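Local coordinates for protein putative glutathionylspermidine synthase (PDB 3N6X) that probably acts as an ATP-dependent ligase of the circularly permuted ATP-grasp family, akin to glutathionylspermidine synthases, at residues G90-V95 with K437-V442; K96-F101 with P328-F333; R208-A213 with G306-N311; E217-L222 with G266-D271; Y347-A352 with Y403-T408. All coordinates share one frame; numbering follows the deposited sequence.

Overall arrangement
From the N terminus, helix 81-105 supplies the first segments of contacts 1 and 2. Contact 1 closes the longest loop, tying the helix to strand 439-441 of the large mixed sheet, and the other four contacts nest within it. Contact 2 joins the next turns of the same helix to helix 327-335. Inside its loop lies contact 3, from the end of helix 199-209 to strand 308-310, and inside that contact 4 pairs strands 220-223 and 268-275; both contacts reach one mixed sheet and touch each other. Contact 5 follows in series after contact 2, joining edge strand 347-348 to strand 403-407 in a separate antiparallel sheet. None of the loops cross.

Contact 1. Residues G90-V95 with K437-V442; sequences GAIQRV and KTVSLV
Ile92 is the residue of helix 81-105 that meets strand 439-441 most fully, its branched side chain resting against both Val439 and Leu441. The tightest point is between Ile92 CG1 and Leu441 CD1, 3.4 Å apart, where the two side chains overlap flank to flank, pointing opposite ways. On the other branch, Ile92 CG2 lies 3.8 Å from Val439 CG1. This division of labour follows from the first torsion of Ile92: CG2 is anti to the backbone N, while CG1 stands beside that N (chi1 -73°) and carries CD1 on past the carbonyl oxygen of Val439. Ala91 adds a lighter touch, its CB 4.3 Å from Leu441 CD1. Helix and strand axes approach to 8.7 Å at an angle of 142°, so the helix runs obliquely, nearer antiparallel than perpendicular, over strand 439-441 and its neighbour 423-435. Val433 of the latter touches Ala91, Val95 and Val439, extending the apolar patch.

The outer side is looser. Ser440 alternates with its neighbours in the strand, its CB directed away from the helix; glycerol, probably from the crystallisation liquor, is bound near its side chain, and Leu441 O hydrogen-bonds to a glycerol. Between helix and strand the contact is made by aliphatic carbon, with no directional polar bond, which suggests that the two are held mainly by close shape and the exclusion of water.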
# COMPACT_ATOMS: atom_id res chain seq x y z
N GLY A 90 7.93 2.04 -13.17
CA GLY A 90 8.14 0.75 -12.52
C GLY A 90 6.91 0.20 -11.83
O GLY A 90 6.60 -0.99 -11.98
N ALA A 91 6.18 1.07 -11.10
CA ALA A 91 4.94 0.68 -10.39
C ALA A 91 3.81 0.35 -11.36
O ALA A 91 3.11 -0.65 -11.16
CB ALA A 91 4.51 1.78 -9.43
N ILE A 92 3.66 1.14 -12.46
CA ILE A 92 2.62 0.90 -13.48
C ILE A 92 2.89 -0.43 -14.20
O ILE A 92 1.95 -1.21 -14.44
CB ILE A 92 2.52 2.10 -14.48
CG1 ILE A 92 1.86 3.31 -13.81
CG2 ILE A 92 1.77 1.70 -15.79
CD1 ILE A 92 2.07 4.67 -14.54
N GLN A 93 4.17 -0.70 -14.53
CA GLN A 93 4.57 -1.93 -15.22
C GLN A 93 4.20 -3.15 -14.38
O GLN A 93 3.61 -4.10 -14.90
CB GLN A 93 6.09 -1.92 -15.50
CG GLN A 93 6.58 -3.21 -16.16
CD GLN A 93 8.06 -3.38 -16.06
OE1 GLN A 93 8.63 -3.49 -14.97
NE2 GLN A 93 8.71 -3.45 -17.19
N ARG A 94 4.52 -3.10 -13.06
CA ARG A 94 4.26 -4.17 -12.11
C ARG A 94 2.77 -4.42 -11.95
O ARG A 94 2.34 -5.57 -12.02
CB ARG A 94 4.91 -3.83 -10.76
CG ARG A 94 4.91 -5.00 -9.79
CD ARG A 94 5.58 -4.65 -8.48
NE ARG A 94 5.53 -5.77 -7.54
CZ ARG A 94 6.54 -6.63 -7.34
NH1 ARG A 94 7.68 -6.50 -8.01
NH2 ARG A 94 6.40 -7.62 -6.47
N VAL A 95 1.98 -3.35 -11.78
CA VAL A 95 0.54 -3.45 -11.61
C VAL A 95 -0.16 -3.93 -12.89
O VAL A 95 -1.07 -4.75 -12.80
CB VAL A 95 -0.06 -2.14 -11.02
CG1 VAL A 95 -1.59 -2.13 -11.08
CG2 VAL A 95 0.43 -1.95 -9.59
N LYS A 437 -9.65 3.13 -17.07
CA LYS A 437 -9.43 2.95 -18.50
C LYS A 437 -7.95 3.16 -18.79
O LYS A 437 -7.42 2.56 -19.73
CB LYS A 437 -10.33 3.87 -19.34
CG LYS A 437 -11.66 3.19 -19.70
CD LYS A 437 -12.67 4.15 -20.33
CE LYS A 437 -14.11 3.70 -20.10
NZ LYS A 437 -14.41 2.39 -20.75
N THR A 438 -7.27 3.89 -17.88
CA THR A 438 -5.81 4.11 -17.93
C THR A 438 -5.18 3.75 -16.58
O THR A 438 -5.88 3.71 -15.56
CB THR A 438 -5.50 5.58 -18.27
OG1 THR A 438 -6.27 6.44 -17.41
CG2 THR A 438 -5.76 5.91 -19.74
N VAL A 439 -3.87 3.52 -16.57
CA VAL A 439 -3.13 3.21 -15.36
C VAL A 439 -2.28 4.42 -14.99
O VAL A 439 -1.50 4.90 -15.82
CB VAL A 439 -2.31 1.90 -15.50
CG1 VAL A 439 -1.70 1.51 -14.16
CG2 VAL A 439 -3.17 0.77 -16.05
N SER A 440 -2.49 4.97 -13.79
CA SER A 440 -1.81 6.20 -13.38
C SER A 440 -1.54 6.24 -11.90
O SER A 440 -2.07 5.42 -11.14
CB SER A 440 -2.63 7.43 -13.80
OG SER A 440 -3.91 7.45 -13.18
N LEU A 441 -0.68 7.18 -11.49
CA LEU A 441 -0.34 7.44 -10.11
C LEU A 441 -0.51 8.91 -9.87
O LEU A 441 -0.01 9.71 -10.67
CB LEU A 441 1.13 7.08 -9.83
CG LEU A 441 1.46 5.65 -9.56
CD1 LEU A 441 1.94 4.99 -10.81
CD2 LEU A 441 2.53 5.54 -8.53
N VAL A 442 -1.13 9.28 -8.76
CA VAL A 442 -1.15 10.67 -8.32
C VAL A 442 0.27 10.92 -7.76
O VAL A 442 0.84 10.00 -7.17
CB VAL A 442 -2.28 10.90 -7.26
CG1 VAL A 442 -2.02 12.14 -6.41
CG2 VAL A 442 -3.65 10.99 -7.94

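Contact 2. Residues K96-F101 with P328-F333; sequences KALNMF and PEMIRF
Met330, built as selenomethionine, drives its tip onto Phe101. Its methyl CE lies 3.6 Å from the ring centroid and only 8° off the normal, a CH-pi contact over the middle of one face. The selenium sits further toward the root of the ring in an oblique Met-aromatic arrangement, 3.6 Å from Phe101 CB, and its flank meets Leu98 CD2 at 3.9 Å. Two torsions set this up: Phe101 holds CG anti to its backbone N (chi1 167°), and Met330 stays stretched out past CG, which carries SE and CE across to the other helix.

Helices 81-105 and 327-335 cross here almost perpendicularly, at 83°, with axes 8.7 Å apart. Ala97 occupies the crossing point: its small CB packs 3.7 Å from Ile331 CG1 and also touches Met330 CB. The CA atoms of Ala97 and Ile331 come within 5.2 Å.

Further out, Ala318 of helix 316-319 touches both Leu98 and Phe101, while Ile111 and Tyr334 also pack on Phe101. Thr323, in a loop, lies against Met330, and Val327 at the start of the second helix borders Leu98.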
# COMPACT_ATOMS: atom_id res chain seq x y z
N LYS A 96 0.35 -3.54 -14.09
CA LYS A 96 -0.23 -4.06 -15.34
C LYS A 96 -0.05 -5.57 -15.42
O LYS A 96 -1.00 -6.27 -15.73
CB LYS A 96 0.38 -3.39 -16.58
CG LYS A 96 -0.18 -1.99 -16.84
CD LYS A 96 0.60 -1.28 -17.95
CE LYS A 96 -0.13 -0.06 -18.48
NZ LYS A 96 0.69 0.68 -19.47
N ALA A 97 1.14 -6.07 -15.07
CA ALA A 97 1.44 -7.51 -15.09
C ALA A 97 0.60 -8.27 -14.04
O ALA A 97 0.12 -9.36 -14.33
CB ALA A 97 2.92 -7.75 -14.86
N LEU A 98 0.39 -7.66 -12.86
CA LEU A 98 -0.44 -8.25 -11.79
C LEU A 98 -1.91 -8.39 -12.22
O LEU A 98 -2.51 -9.44 -11.99
CB LEU A 98 -0.31 -7.44 -10.49
CG LEU A 98 0.99 -7.68 -9.67
CD1 LEU A 98 1.22 -6.56 -8.65
CD2 LEU A 98 0.94 -9.04 -8.94
N ASN A 99 -2.45 -7.37 -12.94
CA ASN A 99 -3.82 -7.40 -13.48
C ASN A 99 -3.95 -8.39 -14.63
O ASN A 99 -4.98 -9.05 -14.74
CB ASN A 99 -4.29 -6.00 -13.91
CG ASN A 99 -4.95 -5.24 -12.78
OD1 ASN A 99 -5.82 -5.76 -12.07
ND2 ASN A 99 -4.52 -4.01 -12.56
N MSE A 100 -2.92 -8.50 -15.47
CA MSE A 100 -2.93 -9.47 -16.57
C MSE A 100 -2.78 -10.90 -16.03
O MSE A 100 -3.42 -11.82 -16.55
CB MSE A 100 -1.84 -9.14 -17.58
CG MSE A 100 -2.13 -7.85 -18.32
SE MSE A 100 -0.71 -7.38 -19.52
CE MSE A 100 -1.20 -8.60 -20.95
N PHE A 101 -2.01 -11.07 -14.94
CA PHE A 101 -1.87 -12.36 -14.25
C PHE A 101 -3.23 -12.81 -13.71
O PHE A 101 -3.62 -13.95 -13.92
CB PHE A 101 -0.85 -12.26 -13.10
CG PHE A 101 -0.89 -13.45 -12.17
CD1 PHE A 101 -0.43 -14.70 -12.58
CD2 PHE A 101 -1.41 -13.32 -10.89
CE1 PHE A 101 -0.50 -15.80 -11.73
CE2 PHE A 101 -1.50 -14.43 -10.04
CZ PHE A 101 -1.03 -15.67 -10.46
N PRO A 328 8.30 -10.87 -11.02
CA PRO A 328 9.23 -10.55 -12.12
C PRO A 328 8.98 -11.40 -13.38
O PRO A 328 9.07 -10.87 -14.49
CB PRO A 328 10.61 -10.81 -11.51
CG PRO A 328 10.42 -10.67 -10.07
CD PRO A 328 9.04 -11.18 -9.77
N GLU A 329 8.61 -12.69 -13.20
CA GLU A 329 8.30 -13.59 -14.32
C GLU A 329 6.98 -13.22 -15.01
O GLU A 329 6.85 -13.44 -16.22
CB GLU A 329 8.27 -15.07 -13.87
CG GLU A 329 9.64 -15.69 -13.64
CD GLU A 329 10.67 -15.46 -14.73
OE1 GLU A 329 10.32 -15.57 -15.92
OE2 GLU A 329 11.84 -15.17 -14.38
N MSE A 330 6.00 -12.64 -14.24
CA MSE A 330 4.74 -12.15 -14.85
C MSE A 330 5.05 -11.00 -15.80
O MSE A 330 4.46 -10.91 -16.86
CB MSE A 330 3.77 -11.66 -13.78
CG MSE A 330 3.28 -12.73 -12.83
SE MSE A 330 2.27 -11.84 -11.38
CE MSE A 330 2.21 -13.30 -10.17
N ILE A 331 5.93 -10.07 -15.38
CA ILE A 331 6.32 -8.92 -16.20
C ILE A 331 6.93 -9.40 -17.54
O ILE A 331 6.46 -9.01 -18.60
CB ILE A 331 7.24 -7.92 -15.43
CG1 ILE A 331 6.49 -7.25 -14.25
CG2 ILE A 331 7.83 -6.86 -16.39
CD1 ILE A 331 7.40 -6.77 -13.10
N ARG A 332 7.88 -10.35 -17.48
CA ARG A 332 8.50 -10.95 -18.68
C ARG A 332 7.48 -11.68 -19.53
O ARG A 332 7.43 -11.46 -20.73
CB ARG A 332 9.64 -11.91 -18.28
CG ARG A 332 10.74 -11.24 -17.49
CD ARG A 332 11.88 -12.16 -17.19
NE ARG A 332 13.03 -11.41 -16.71
CZ ARG A 332 13.45 -11.39 -15.45
NH1 ARG A 332 12.87 -12.17 -14.54
NH2 ARG A 332 14.47 -10.64 -15.10
N PHE A 333 6.61 -12.51 -18.91
CA PHE A 333 5.60 -13.29 -19.64
C PHE A 333 4.50 -12.42 -20.30
O PHE A 333 4.23 -12.59 -21.49
CB PHE A 333 4.99 -14.38 -18.73
CG PHE A 333 4.03 -15.33 -19.44
CD1 PHE A 333 4.50 -16.38 -20.23
CD2 PHE A 333 2.65 -15.17 -19.30
CE1 PHE A 333 3.61 -17.25 -20.87
CE2 PHE A 333 1.76 -16.04 -19.94
CZ PHE A 333 2.25 -17.08 -20.73

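Contact 3. Residues R208-A213 with G306-N311; sequences RAVAQA and GVTLAN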
# COMPACT_ATOMS: atom_id res chain seq x y z
N ARG A 208 -16.14 4.97 -12.17
CA ARG A 208 -17.20 5.18 -13.17
C ARG A 208 -16.85 4.48 -14.48
O ARG A 208 -17.73 3.95 -15.16
CB ARG A 208 -17.41 6.69 -13.43
CG ARG A 208 -17.98 7.46 -12.24
CD ARG A 208 -17.93 8.95 -12.48
NE ARG A 208 -19.04 9.40 -13.32
CZ ARG A 208 -18.91 9.74 -14.60
NH1 ARG A 208 -17.72 9.73 -15.18
NH2 ARG A 208 -19.98 10.11 -15.30
N ALA A 209 -15.55 4.48 -14.83
CA ALA A 209 -15.02 3.89 -16.06
C ALA A 209 -15.13 2.36 -16.08
O ALA A 209 -15.05 1.75 -17.15
CB ALA A 209 -13.57 4.33 -16.26
N VAL A 210 -15.29 1.74 -14.89
CA VAL A 210 -15.39 0.28 -14.80
C VAL A 210 -16.80 -0.18 -14.60
O VAL A 210 -17.02 -1.33 -14.24
CB VAL A 210 -14.39 -0.38 -13.80
CG1 VAL A 210 -12.95 -0.27 -14.31
CG2 VAL A 210 -14.53 0.19 -12.39
N ALA A 211 -17.78 0.70 -14.88
CA ALA A 211 -19.19 0.32 -14.85
C ALA A 211 -19.41 -0.71 -15.95
O ALA A 211 -18.68 -0.70 -16.94
CB ALA A 211 -20.07 1.54 -15.10
N GLN A 212 -20.37 -1.63 -15.76
CA GLN A 212 -20.66 -2.66 -16.78
C GLN A 212 -21.15 -2.04 -18.12
O GLN A 212 -21.51 -0.86 -18.17
CB GLN A 212 -21.65 -3.70 -16.24
CG GLN A 212 -21.13 -4.44 -14.99
CD GLN A 212 -20.27 -5.66 -15.30
OE1 GLN A 212 -19.93 -5.96 -16.45
NE2 GLN A 212 -19.86 -6.37 -14.25
N ALA A 213 -21.06 -2.82 -19.22
CA ALA A 213 -21.44 -2.36 -20.56
C ALA A 213 -22.89 -1.94 -20.61
O ALA A 213 -23.76 -2.67 -20.12
CB ALA A 213 -21.17 -3.45 -21.58
N GLY A 306 -24.27 -7.50 -13.55
CA GLY A 306 -25.24 -6.51 -13.08
C GLY A 306 -24.66 -5.42 -12.20
O GLY A 306 -25.35 -4.45 -11.87
N VAL A 307 -23.39 -5.59 -11.79
CA VAL A 307 -22.68 -4.63 -10.93
C VAL A 307 -21.16 -4.82 -11.08
O VAL A 307 -20.71 -5.89 -11.51
CB VAL A 307 -23.14 -4.77 -9.41
CG1 VAL A 307 -22.49 -5.98 -8.72
CG2 VAL A 307 -22.88 -3.48 -8.63
N THR A 308 -20.38 -3.79 -10.73
CA THR A 308 -18.93 -3.87 -10.69
C THR A 308 -18.46 -3.75 -9.25
O THR A 308 -18.89 -2.84 -8.54
CB THR A 308 -18.27 -2.77 -11.54
OG1 THR A 308 -18.67 -2.94 -12.90
CG2 THR A 308 -16.74 -2.81 -11.46
N LEU A 309 -17.57 -4.67 -8.81
CA LEU A 309 -16.92 -4.61 -7.50
C LEU A 309 -15.48 -4.17 -7.71
O LEU A 309 -14.82 -4.62 -8.64
CB LEU A 309 -16.96 -5.97 -6.78
CG LEU A 309 -18.38 -6.52 -6.44
CD1 LEU A 309 -18.29 -7.85 -5.73
CD2 LEU A 309 -19.17 -5.53 -5.59
N ALA A 310 -15.03 -3.24 -6.89
CA ALA A 310 -13.68 -2.71 -6.99
C ALA A 310 -13.09 -2.56 -5.59
O ALA A 310 -13.67 -1.87 -4.78
CB ALA A 310 -13.70 -1.36 -7.70
N ASN A 311 -12.00 -3.28 -5.26
CA ASN A 311 -11.30 -4.21 -6.17
C ASN A 311 -12.13 -5.48 -6.41
O ASN A 311 -13.04 -5.79 -5.64
CB ASN A 311 -9.93 -4.57 -5.61
CG ASN A 311 -8.93 -3.43 -5.64
OD1 ASN A 311 -9.17 -2.35 -6.19
ND2 ASN A 311 -7.76 -3.67 -5.09
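Thr308 OG1 donates a 2.7 Å hydrogen bond to Val210 O, and Gln212 NE2 donates one of 2.9 Å to Val307 O. Together they fasten the chain leaving helix 199-209 to strand 308-310, which pairs in parallel with strand 268-275 in a mixed beta sheet. The hydroxyl comes in only 16° from the plane of the Val210 carbonyl. The amide approaches differently: its N-H points almost straight at the oxygen, which lies in the plane of the Gln212 amide, yet the nitrogen stands well above the carbonyl plane of Val307. Gln212 reaches that position because its chain folds at chi2 (-86°), turning the amide back toward the strand. A leucine here would probably leave Val307 O without this side-chain donor and the loop after the helix less firmly held to the strand.

Around these bonds Gln212 also packs on Thr308: its CG lies 3.6 Å from Thr308 OG1, and Pro137, from a loop, touches both residues. Thr308 is also held by backbone hydrogen bonds to Asp271 and Ile273 of the adjacent strand. With chi1 at -62°, its OG1 bonds the Val210 carbonyl; CG2 also lies beside that oxygen, 3.2 Å from Val210 O, and touches Val210 CG2 at 3.8 Å.

Contact 4. Residues E217-L222 with G266-D271; sequences EPTVVL and GPKRVD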
# COMPACT_ATOMS: atom_id res chain seq x y z
N GLU A 217 -24.69 6.74 -16.78
CA GLU A 217 -24.29 7.59 -15.65
C GLU A 217 -24.24 6.72 -14.38
O GLU A 217 -25.26 6.56 -13.69
CB GLU A 217 -25.22 8.80 -15.50
CG GLU A 217 -25.06 9.81 -16.64
CD GLU A 217 -26.01 10.99 -16.62
OE1 GLU A 217 -27.07 10.91 -15.97
OE2 GLU A 217 -25.70 12.00 -17.30
N PRO A 218 -23.11 6.00 -14.17
CA PRO A 218 -23.06 5.02 -13.07
C PRO A 218 -23.18 5.60 -11.69
O PRO A 218 -22.62 6.65 -11.41
CB PRO A 218 -21.73 4.31 -13.28
CG PRO A 218 -20.92 5.25 -14.09
CD PRO A 218 -21.85 6.02 -14.94
N THR A 219 -23.93 4.92 -10.82
CA THR A 219 -24.05 5.28 -9.43
C THR A 219 -22.94 4.52 -8.69
O THR A 219 -22.84 3.31 -8.84
CB THR A 219 -25.46 4.94 -8.92
OG1 THR A 219 -26.41 5.75 -9.61
CG2 THR A 219 -25.60 5.14 -7.41
N VAL A 220 -22.11 5.24 -7.94
CA VAL A 220 -20.99 4.65 -7.20
C VAL A 220 -21.20 4.81 -5.70
O VAL A 220 -21.56 5.89 -5.25
CB VAL A 220 -19.62 5.26 -7.65
CG1 VAL A 220 -18.45 4.53 -6.99
CG2 VAL A 220 -19.48 5.26 -9.17
N VAL A 221 -21.01 3.73 -4.93
CA VAL A 221 -21.11 3.77 -3.47
C VAL A 221 -19.83 3.16 -2.87
O VAL A 221 -19.10 2.44 -3.56
CB VAL A 221 -22.40 3.07 -2.92
CG1 VAL A 221 -23.67 3.69 -3.51
CG2 VAL A 221 -22.35 1.56 -3.15
N LEU A 222 -19.56 3.45 -1.59
CA LEU A 222 -18.45 2.84 -0.87
C LEU A 222 -19.03 1.90 0.20
O LEU A 222 -19.67 2.37 1.14
CB LEU A 222 -17.53 3.90 -0.23
CG LEU A 222 -16.10 3.43 0.19
CD1 LEU A 222 -15.19 4.62 0.42
CD2 LEU A 222 -16.13 2.56 1.46
N GLY A 266 -37.47 5.55 -2.81
CA GLY A 266 -37.49 4.25 -3.49
C GLY A 266 -36.12 3.64 -3.71
O GLY A 266 -35.09 4.27 -3.43
N PRO A 267 -36.06 2.39 -4.22
CA PRO A 267 -34.74 1.76 -4.42
C PRO A 267 -33.94 2.41 -5.55
O PRO A 267 -34.45 2.55 -6.66
CB PRO A 267 -35.11 0.30 -4.76
CG PRO A 267 -36.48 0.39 -5.35
CD PRO A 267 -37.17 1.50 -4.62
N LYS A 268 -32.67 2.79 -5.27
CA LYS A 268 -31.78 3.37 -6.27
C LYS A 268 -30.74 2.32 -6.75
O LYS A 268 -29.95 1.84 -5.93
CB LYS A 268 -31.07 4.62 -5.71
CG LYS A 268 -30.25 5.37 -6.76
CD LYS A 268 -29.72 6.70 -6.24
CE LYS A 268 -28.70 7.31 -7.17
NZ LYS A 268 -29.23 7.50 -8.55
N ARG A 269 -30.70 2.02 -8.06
CA ARG A 269 -29.72 1.05 -8.59
C ARG A 269 -28.27 1.47 -8.38
O ARG A 269 -27.92 2.63 -8.61
CB ARG A 269 -29.97 0.70 -10.06
CG ARG A 269 -29.39 -0.66 -10.41
CD ARG A 269 -29.41 -0.96 -11.87
NE ARG A 269 -28.58 -2.12 -12.18
CZ ARG A 269 -28.80 -2.94 -13.20
NH1 ARG A 269 -29.84 -2.75 -14.00
NH2 ARG A 269 -27.99 -3.97 -13.42
N VAL A 270 -27.44 0.53 -7.91
CA VAL A 270 -26.01 0.76 -7.69
C VAL A 270 -25.24 0.07 -8.80
O VAL A 270 -25.47 -1.12 -9.05
CB VAL A 270 -25.57 0.28 -6.28
CG1 VAL A 270 -24.04 0.23 -6.17
CG2 VAL A 270 -26.18 1.16 -5.18
N ASP A 271 -24.38 0.83 -9.51
CA ASP A 271 -23.65 0.26 -10.65
C ASP A 271 -22.24 -0.18 -10.30
O ASP A 271 -21.75 -1.17 -10.86
CB ASP A 271 -23.68 1.22 -11.85
CG ASP A 271 -25.10 1.60 -12.24
OD1 ASP A 271 -25.87 0.69 -12.66
OD2 ASP A 271 -25.46 2.78 -12.06
O HOH W 1 -28.82 4.59 -10.28
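Asp271 closes on the backbone of Pro218 and Thr219, and its side chain can be followed outward atom by atom. CB lies 3.9 Å from Pro218 CB and also rests against the backbone N and O of Thr219. CG, 3.8 Å from Thr219 N, stands beside the backbone N of its own residue (chi1 -55°), which turns the carboxylate to the same side as that N-H, facing Thr219. At the tip, OD2 takes a 2.9 Å hydrogen bond from Thr219 N, nearly straight at 170° and received on the anti lone pair, and it also lies 3.4 Å from Pro218 CA. The other oxygen, OD1, has a long, purely electrostatic contact with Arg269 NE; the guanidinium of Arg269 finds its stronger partner in Gly306 O through NH2.

The backbone returns the bond, with Asp271 N donating to Thr219 O at 3.0 Å, so Thr219 is gripped at both its amide and its carbonyl. This is where the parallel strands 220-223 and 268-275 come together, and the pairing continues through Val221 with Val272 and Tyr274. Replacing Asp271 with an alanine would probably leave Thr219 N without its acceptor and weaken the hold on the start of strand 220-223.

Beyond the acid, Thr219 CB packs 3.4 Å from Arg269 O. A water bridges Thr219 OG1 to that carbonyl, and the same water weakly accepts from Lys268 NZ. Deeper in the sheet Val221 and Val270 meet tip to tip, Val221 CG2 lying 3.7 Å from Val270 CG1.

Contact 5. Residues Y347-A352 with Y403-T408; sequences YQLSKA and YIAQPT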
# COMPACT_ATOMS: atom_id res chain seq x y z
N TYR A 347 12.28 -15.79 1.46
CA TYR A 347 12.19 -17.19 1.86
C TYR A 347 10.84 -17.45 2.47
O TYR A 347 10.39 -16.66 3.29
CB TYR A 347 13.29 -17.51 2.89
CG TYR A 347 14.69 -17.30 2.36
CD1 TYR A 347 15.36 -18.30 1.65
CD2 TYR A 347 15.37 -16.09 2.58
CE1 TYR A 347 16.66 -18.12 1.19
CE2 TYR A 347 16.67 -15.90 2.11
CZ TYR A 347 17.30 -16.90 1.40
OH TYR A 347 18.56 -16.70 0.87
N GLN A 348 10.16 -18.52 2.05
CA GLN A 348 8.86 -18.89 2.64
C GLN A 348 9.09 -20.06 3.60
O GLN A 348 9.37 -21.17 3.15
CB GLN A 348 7.82 -19.26 1.56
CG GLN A 348 7.37 -18.07 0.69
CD GLN A 348 8.40 -17.73 -0.36
OE1 GLN A 348 8.88 -18.60 -1.10
NE2 GLN A 348 8.85 -16.47 -0.38
N LEU A 349 9.04 -19.79 4.92
CA LEU A 349 9.34 -20.79 5.96
C LEU A 349 8.35 -21.95 5.99
O LEU A 349 8.62 -22.96 6.63
CB LEU A 349 9.52 -20.14 7.35
CG LEU A 349 10.88 -19.44 7.57
CD1 LEU A 349 10.97 -18.13 6.80
CD2 LEU A 349 11.11 -19.18 9.00
N SER A 350 7.29 -21.87 5.17
CA SER A 350 6.36 -22.98 4.94
C SER A 350 7.04 -24.06 4.07
O SER A 350 6.52 -25.17 3.96
CB SER A 350 5.10 -22.47 4.23
OG SER A 350 5.42 -21.89 2.98
N LYS A 351 8.20 -23.71 3.44
CA LYS A 351 8.95 -24.62 2.58
C LYS A 351 10.16 -25.13 3.33
O LYS A 351 10.88 -24.34 3.92
CB LYS A 351 9.39 -23.90 1.28
CG LYS A 351 8.20 -23.44 0.43
CD LYS A 351 8.64 -22.45 -0.66
CE LYS A 351 7.45 -21.76 -1.30
NZ LYS A 351 7.87 -20.82 -2.37
N ALA A 352 10.35 -26.46 3.34
CA ALA A 352 11.41 -27.14 4.09
C ALA A 352 12.82 -26.63 3.75
O ALA A 352 13.61 -26.37 4.66
CB ALA A 352 11.32 -28.64 3.87
N TYR A 403 5.69 -17.60 8.68
CA TYR A 403 6.84 -16.71 8.55
C TYR A 403 7.42 -16.64 7.15
O TYR A 403 7.28 -17.57 6.35
CB TYR A 403 7.94 -17.09 9.56
CG TYR A 403 7.52 -16.89 11.00
CD1 TYR A 403 6.90 -17.92 11.71
CD2 TYR A 403 7.76 -15.69 11.66
CE1 TYR A 403 6.49 -17.74 13.03
CE2 TYR A 403 7.36 -15.50 12.98
CZ TYR A 403 6.72 -16.53 13.66
OH TYR A 403 6.34 -16.35 14.96
N ILE A 404 8.07 -15.51 6.86
CA ILE A 404 8.84 -15.28 5.66
C ILE A 404 10.12 -14.63 6.13
O ILE A 404 10.15 -14.09 7.24
CB ILE A 404 8.11 -14.42 4.57
CG1 ILE A 404 7.69 -13.05 5.10
CG2 ILE A 404 6.96 -15.17 3.93
CD1 ILE A 404 8.51 -11.92 4.53
N ALA A 405 11.18 -14.71 5.33
CA ALA A 405 12.44 -14.08 5.70
C ALA A 405 13.08 -13.45 4.49
O ALA A 405 12.90 -13.92 3.38
CB ALA A 405 13.39 -15.09 6.34
N GLN A 406 13.80 -12.34 4.69
CA GLN A 406 14.48 -11.64 3.62
C GLN A 406 15.87 -11.25 4.10
O GLN A 406 16.08 -11.11 5.30
CB GLN A 406 13.69 -10.37 3.23
CG GLN A 406 12.36 -10.64 2.51
CD GLN A 406 11.47 -9.43 2.45
OE1 GLN A 406 11.55 -8.53 3.29
NE2 GLN A 406 10.54 -9.42 1.50
N PRO A 407 16.84 -11.04 3.18
CA PRO A 407 18.15 -10.55 3.63
C PRO A 407 18.01 -9.14 4.23
O PRO A 407 17.09 -8.41 3.83
CB PRO A 407 18.98 -10.54 2.35
CG PRO A 407 17.98 -10.40 1.25
CD PRO A 407 16.77 -11.14 1.71
N THR A 408 18.85 -8.79 5.22
CA THR A 408 18.80 -7.45 5.83
C THR A 408 19.31 -6.42 4.82
O THR A 408 20.47 -6.49 4.40
CB THR A 408 19.54 -7.42 7.19
OG1 THR A 408 19.01 -8.44 8.03
CG2 THR A 408 19.43 -6.06 7.89
O HOH W 2 5.63 -19.05 5.01
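Tyr347 and Ala405 form the antiparallel hydrogen-bonded pair of this contact. Tyr347 N reaches Ala405 O at 2.8 Å, and Ala405 N answers with a 2.9 Å bond to Tyr347 O. Gln348 and Ile404 make the adjacent non-hydrogen-bonded pair. A third bond joins Leu349 N to Tyr403 O at 3.2 Å. Tyr403 O is reinforced by a water, which donates to it at 2.6 Å and accepts from Ser350 N. Gln348 to Lys351 form a type I turn, within which Lys351 N bonds to Gln348 O, and Lys351 NZ to Gln348 OE1.

Weaker contacts accompany these bonds. Ile404 CA makes a CA-H...O contact to Tyr347 O, and Ala405 O lies near the plane of the Tyr347 ring at its edge, 3.4 Å from Tyr347 CD2.

Apolar packing centres on Leu349. Its CG stands beside the backbone N (chi1 -77°), and from there both methyls meet the opposing strand: CD2 lies 3.8 Å from Tyr403 CB, while CD1 lies against the Ile404-Ala405 peptide and reaches Ala405 CB at 3.9 Å.

In the four-stranded antiparallel sheet, strand 403-407 runs between the edge strand 347-348 and strand 365-369. Helix 352-360 packs over Tyr347, Leu349 and Ala405, with Tyr357 stacked on Tyr347, and Ile396 of helix 386-398 also touches Leu349.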